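Local coordinates for protein putative citrate lyase (Ralstonia eutropha, PDB 3QQW) that probably acts as a magnesium-dependent lyase of the citrate lyase family, perhaps cleaving citramalyl-CoA, on a TIM-barrel fold, at residues 198-212 / 238-250. Residues are numbered along the deposited sequence; the frame is centred on the assembly and turned at random.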
loop_
_atom_site.group_PDB
_atom_site.type_symbol
_atom_site.label_atom_id
_atom_site.label_comp_id
_atom_site.label_asym_id
_atom_site.label_seq_id
_atom_site.Cartn_x
_atom_site.Cartn_y
_atom_site.Cartn_z
ATOM N N GLN C 198 12.798 8.094 8.525
ATOM C CA GLN C 198 11.356 8.250 8.757
ATOM C C GLN C 198 10.595 8.551 7.462
ATOM O O GLN C 198 9.357 8.470 7.443
ATOM C CB GLN C 198 11.088 9.333 9.801
ATOM C CG GLN C 198 11.671 10.709 9.470
ATOM C CD GLN C 198 10.759 11.791 10.004
ATOM O OE1 GLN C 198 9.548 11.598 10.218
ATOM N NE2 GLN C 198 11.319 12.942 10.257
ATOM N N PHE C 199 11.344 8.847 6.375
ATOM C CA PHE C 199 10.789 9.127 5.055
ATOM C C PHE C 199 11.145 8.031 4.057
ATOM O O PHE C 199 10.757 8.132 2.885
ATOM C CB PHE C 199 11.330 10.471 4.551
ATOM C CG PHE C 199 10.895 11.680 5.343
ATOM C CD1 PHE C 199 9.552 12.059 5.391
ATOM C CD2 PHE C 199 11.834 12.502 5.961
ATOM C CE1 PHE C 199 9.158 13.202 6.109
ATOM C CE2 PHE C 199 11.435 13.648 6.655
ATOM C CZ PHE C 199 10.108 13.984 6.740
ATOM N N GLU C 200 11.897 6.996 4.504
ATOM C CA GLU C 200 12.452 5.965 3.624
ATOM C C GLU C 200 12.228 4.510 4.074
ATOM O O GLU C 200 12.167 3.637 3.203
ATOM C CB GLU C 200 13.949 6.201 3.422
ATOM C CG GLU C 200 14.212 7.435 2.566
ATOM C CD GLU C 200 15.597 8.047 2.641
ATOM O OE1 GLU C 200 16.530 7.386 3.154
ATOM O OE2 GLU C 200 15.752 9.189 2.155
ATOM N N HIS C 201 12.110 4.236 5.388
ATOM C CA HIS C 201 11.843 2.875 5.877
ATOM C C HIS C 201 10.495 2.424 5.302
ATOM O O HIS C 201 9.505 3.155 5.411
ATOM C CB HIS C 201 11.857 2.823 7.417
ATOM C CG HIS C 201 11.755 1.441 7.984
ATOM N ND1 HIS C 201 10.542 0.754 8.043
ATOM C CD2 HIS C 201 12.725 0.652 8.496
ATOM C CE1 HIS C 201 10.819 -0.423 8.584
ATOM N NE2 HIS C 201 12.118 -0.534 8.871
ATOM N N ALA C 202 10.481 1.257 4.653
ATOM C CA ALA C 202 9.324 0.692 3.960
ATOM C C ALA C 202 8.040 0.718 4.793
ATOM O O ALA C 202 6.991 1.062 4.249
ATOM C CB ALA C 202 9.635 -0.727 3.526
ATOM N N LEU C 203 8.121 0.403 6.104
ATOM C CA LEU C 203 6.951 0.395 6.971
ATOM C C LEU C 203 6.468 1.801 7.284
ATOM O O LEU C 203 5.261 2.007 7.451
ATOM C CB LEU C 203 7.220 -0.373 8.270
ATOM C CG LEU C 203 7.521 -1.888 8.143
ATOM C CD1 LEU C 203 7.677 -2.503 9.505
ATOM C CD2 LEU C 203 6.454 -2.625 7.340
ATOM N N LEU C 204 7.397 2.771 7.343
ATOM C CA LEU C 204 7.064 4.157 7.661
ATOM C C LEU C 204 6.514 4.859 6.431
ATOM O O LEU C 204 5.515 5.574 6.540
ATOM C CB LEU C 204 8.287 4.862 8.251
ATOM C CG LEU C 204 8.783 4.221 9.570
ATOM C CD1 LEU C 204 9.966 4.949 10.117
ATOM C CD2 LEU C 204 7.645 4.162 10.626
ATOM N N VAL C 205 7.083 4.567 5.247
ATOM C CA VAL C 205 6.605 5.113 3.964
ATOM C C VAL C 205 5.176 4.651 3.779
ATOM O O VAL C 205 4.315 5.467 3.511
ATOM C CB VAL C 205 7.509 4.708 2.754
ATOM C CG1 VAL C 205 6.894 5.142 1.432
ATOM C CG2 VAL C 205 8.902 5.294 2.891
ATOM N N ARG C 206 4.934 3.343 4.001
ATOM C CA ARG C 206 3.648 2.673 3.878
ATOM C C ARG C 206 2.621 3.296 4.823
ATOM O O ARG C 206 1.527 3.650 4.387
ATOM C CB ARG C 206 3.829 1.174 4.147
ATOM C CG ARG C 206 2.548 0.387 4.127
ATOM C CD ARG C 206 2.754 -1.017 4.635
ATOM N NE ARG C 206 1.497 -1.763 4.582
ATOM C CZ ARG C 206 0.553 -1.709 5.510
ATOM N NH1 ARG C 206 0.731 -0.982 6.610
ATOM N NH2 ARG C 206 -0.555 -2.418 5.375
ATOM N N ALA C 207 2.978 3.450 6.092
ATOM C CA ALA C 207 2.110 4.018 7.110
ATOM C C ALA C 207 1.759 5.486 6.793
ATOM O O ALA C 207 0.586 5.842 6.741
ATOM C CB ALA C 207 2.793 3.919 8.464
ATOM N N LYS C 208 2.781 6.321 6.518
ATOM C CA LYS C 208 2.582 7.734 6.185
ATOM C C LYS C 208 1.723 7.898 4.912
ATOM O O LYS C 208 0.755 8.676 4.917
ATOM C CB LYS C 208 3.922 8.456 6.022
ATOM C CG LYS C 208 4.607 8.685 7.339
ATOM C CD LYS C 208 5.878 9.511 7.164
ATOM C CE LYS C 208 6.516 9.807 8.498
ATOM N NZ LYS C 208 7.820 10.492 8.322
ATOM N N ALA C 209 2.072 7.162 3.839
ATOM C CA ALA C 209 1.339 7.248 2.576
ATOM C C ALA C 209 -0.117 6.780 2.752
ATOM O O ALA C 209 -1.007 7.451 2.227
ATOM C CB ALA C 209 2.051 6.447 1.488
ATOM N N ASP C 210 -0.367 5.701 3.549
ATOM C CA ASP C 210 -1.737 5.222 3.790
ATOM C C ASP C 210 -2.572 6.252 4.506
ATOM O O ASP C 210 -3.721 6.480 4.125
ATOM C CB ASP C 210 -1.755 3.932 4.612
ATOM C CG ASP C 210 -1.637 2.673 3.790
ATOM O OD1 ASP C 210 -1.479 2.783 2.558
ATOM O OD2 ASP C 210 -1.700 1.571 4.380
HETATM N N MSE C 211 -1.999 6.882 5.544
HETATM C CA MSE C 211 -2.721 7.852 6.323
HETATM C C MSE C 211 -3.053 9.109 5.490
HETATM O O MSE C 211 -4.196 9.601 5.571
HETATM C CB MSE C 211 -1.935 8.193 7.578
HETATM C CG MSE C 211 -2.808 8.912 8.634
HETATM SE SE MSE C 211 -1.828 10.178 9.736
HETATM C CE MSE C 211 -1.419 11.411 8.441
ATOM N N VAL C 212 -2.079 9.612 4.688
ATOM C CA VAL C 212 -2.294 10.782 3.836
ATOM C C VAL C 212 -3.377 10.442 2.791
ATOM O O VAL C 212 -4.314 11.218 2.613
ATOM C CB VAL C 212 -0.989 11.283 3.182
ATOM C CG1 VAL C 212 -1.262 12.353 2.123
ATOM C CG2 VAL C 212 -0.036 11.821 4.237
ATOM N N SER C 238 13.576 21.213 6.120
ATOM C CA SER C 238 13.827 20.019 5.318
ATOM C C SER C 238 12.779 18.923 5.599
ATOM O O SER C 238 12.236 18.367 4.649
ATOM C CB SER C 238 15.242 19.493 5.552
ATOM O OG SER C 238 15.422 18.295 4.813
ATOM N N ASP C 239 12.479 18.651 6.879
ATOM C CA ASP C 239 11.457 17.678 7.283
ATOM C C ASP C 239 10.063 18.105 6.805
ATOM O O ASP C 239 9.348 17.294 6.211
ATOM C CB ASP C 239 11.454 17.485 8.810
ATOM C CG ASP C 239 12.508 16.520 9.328
ATOM O OD1 ASP C 239 13.409 16.135 8.541
ATOM O OD2 ASP C 239 12.438 16.153 10.517
ATOM N N ALA C 240 9.714 19.396 6.992
ATOM C CA ALA C 240 8.436 19.959 6.547
ATOM C C ALA C 240 8.299 19.878 5.031
ATOM O O ALA C 240 7.238 19.481 4.552
ATOM C CB ALA C 240 8.299 21.393 7.018
ATOM N N CYS C 241 9.380 20.146 4.281
ATOM C CA CYS C 241 9.379 20.061 2.809
ATOM C C CYS C 241 9.238 18.604 2.319
ATOM O O CYS C 241 8.473 18.379 1.386
ATOM C CB CYS C 241 10.609 20.731 2.210
ATOM S SG CYS C 241 10.537 22.550 2.235
ATOM N N ARG C 242 9.926 17.622 2.949
ATOM C CA ARG C 242 9.810 16.212 2.543
ATOM C C ARG C 242 8.403 15.725 2.788
ATOM O O ARG C 242 7.815 15.089 1.911
ATOM C CB ARG C 242 10.816 15.302 3.270
ATOM C CG ARG C 242 12.263 15.518 2.826
ATOM C CD ARG C 242 13.145 14.317 3.127
ATOM N NE ARG C 242 12.823 13.153 2.295
ATOM C CZ ARG C 242 13.571 12.048 2.223
ATOM N NH1 ARG C 242 14.676 11.933 2.955
ATOM N NH2 ARG C 242 13.211 11.044 1.431
ATOM N N ALA C 243 7.829 16.058 3.969
ATOM C CA ALA C 243 6.471 15.642 4.320
ATOM C C ALA C 243 5.477 16.280 3.368
ATOM O O ALA C 243 4.575 15.587 2.883
ATOM C CB ALA C 243 6.156 16.020 5.758
ATOM N N ARG C 244 5.687 17.576 3.046
ATOM C CA ARG C 244 4.817 18.312 2.146
ATOM C C ARG C 244 4.915 17.831 0.685
ATOM O O ARG C 244 3.888 17.543 0.077
ATOM C CB ARG C 244 5.117 19.813 2.207
ATOM C CG ARG C 244 4.142 20.621 1.391
ATOM C CD ARG C 244 4.751 21.845 0.823
ATOM N NE ARG C 244 3.724 22.649 0.165
ATOM C CZ ARG C 244 3.890 23.913 -0.204
ATOM N NH1 ARG C 244 5.051 24.525 0.001
ATOM N NH2 ARG C 244 2.901 24.573 -0.787
ATOM N N ASN C 245 6.125 17.747 0.131
ATOM C CA ASN C 245 6.329 17.460 -1.280
ATOM C C ASN C 245 6.494 15.993 -1.684
ATOM O O ASN C 245 6.301 15.699 -2.866
ATOM C CB ASN C 245 7.510 18.253 -1.783
ATOM C CG ASN C 245 7.307 19.744 -1.615
ATOM O OD1 ASN C 245 8.195 20.439 -1.127
ATOM N ND2 ASN C 245 6.116 20.265 -1.949
ATOM N N GLU C 246 6.838 15.087 -0.758
ATOM C CA GLU C 246 6.996 13.672 -1.120
ATOM C C GLU C 246 5.833 12.811 -0.616
ATOM O O GLU C 246 5.585 11.740 -1.181
ATOM C CB GLU C 246 8.310 13.098 -0.566
ATOM C CG GLU C 246 9.579 13.738 -1.102
ATOM C CD GLU C 246 10.852 13.227 -0.450
ATOM O OE1 GLU C 246 10.977 11.994 -0.239
ATOM O OE2 GLU C 246 11.736 14.068 -0.168
ATOM N N PHE C 247 5.132 13.259 0.441
ATOM C CA PHE C 247 4.062 12.471 1.028
ATOM C C PHE C 247 2.667 13.131 0.985
ATOM O O PHE C 247 1.690 12.406 1.060
ATOM C CB PHE C 247 4.423 12.100 2.475
ATOM C CG PHE C 247 5.509 11.048 2.553
ATOM C CD1 PHE C 247 6.849 11.403 2.489
ATOM C CD2 PHE C 247 5.188 9.697 2.665
ATOM C CE1 PHE C 247 7.844 10.428 2.521
ATOM C CE2 PHE C 247 6.186 8.725 2.718
ATOM C CZ PHE C 247 7.505 9.095 2.645
ATOM N N GLY C 248 2.581 14.455 0.843
ATOM C CA GLY C 248 1.295 15.141 0.777
ATOM C C GLY C 248 0.718 15.615 2.104
ATOM O O GLY C 248 -0.497 15.819 2.209
ATOM N N PHE C 249 1.593 15.797 3.129
ATOM C CA PHE C 249 1.193 16.347 4.425
ATOM C C PHE C 249 0.970 17.835 4.244
ATOM O O PHE C 249 1.658 18.455 3.427
ATOM C CB PHE C 249 2.242 16.067 5.502
ATOM C CG PHE C 249 2.288 14.625 5.941
ATOM C CD1 PHE C 249 1.489 14.176 6.982
ATOM C CD2 PHE C 249 3.163 13.730 5.352
ATOM C CE1 PHE C 249 1.579 12.855 7.442
ATOM C CE2 PHE C 249 3.238 12.405 5.798
ATOM C CZ PHE C 249 2.446 11.975 6.837
ATOM N N LEU C 250 -0.028 18.405 4.954
ATOM C CA LEU C 250 -0.417 19.802 4.805
ATOM C C LEU C 250 -0.321 20.552 6.120
ATOM O O LEU C 250 -0.690 21.739 6.231
ATOM C CB LEU C 250 -1.867 19.809 4.283
ATOM C CG LEU C 250 -2.077 19.320 2.849
ATOM C CD1 LEU C 250 -3.543 19.265 2.517
ATOM C CD2 LEU C 250 -1.350 20.216 1.863
#
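Phe199 and Arg242 show how one arginine can serve both an apolar and a charged neighbour where the run leading into helix 202-217 meets helix 233-247, two outer helices of a TIM barrel. Among the apolar contacts, Arg242 CB stands over the centre of the Phe199 ring, 3.7 Å from the centroid, a CH-pi contact. The arginine chain then bends at chi3 (69°), folding back so that its guanidinium lies over Phe199 CB. Phe247 CE1 lies 3.7 Å from Phe199 CD1, the rings meeting obliquely, and the Phe247 edge faces the backbone oxygens of Phe199 and Val205. Farther along, Val212 CG2 sits 3.5 Å from the Phe249 centroid, while Met211 CE touches Phe249 CE1.

The charged contact is a salt-bridge network at the guanidinium edge. Arg242 grips Glu200 OE2 end-on, NH2 on its anti lone pair and NH1, at 3.1 Å, from above the carboxylate plane. Arg242 NH2 also bonds Glu246 OE1 at 2.9 Å, and NE bonds OE2 weakly. Within 198-212, Lys208 NZ donates to Gln198 O and OE1; it also bonds His224 NE2.

With one oxygen of each carboxylate near its plane, the guanidinium is probably held in orientation over Phe199 CB, beside a largely buried aromatic seam between successive barrel helices.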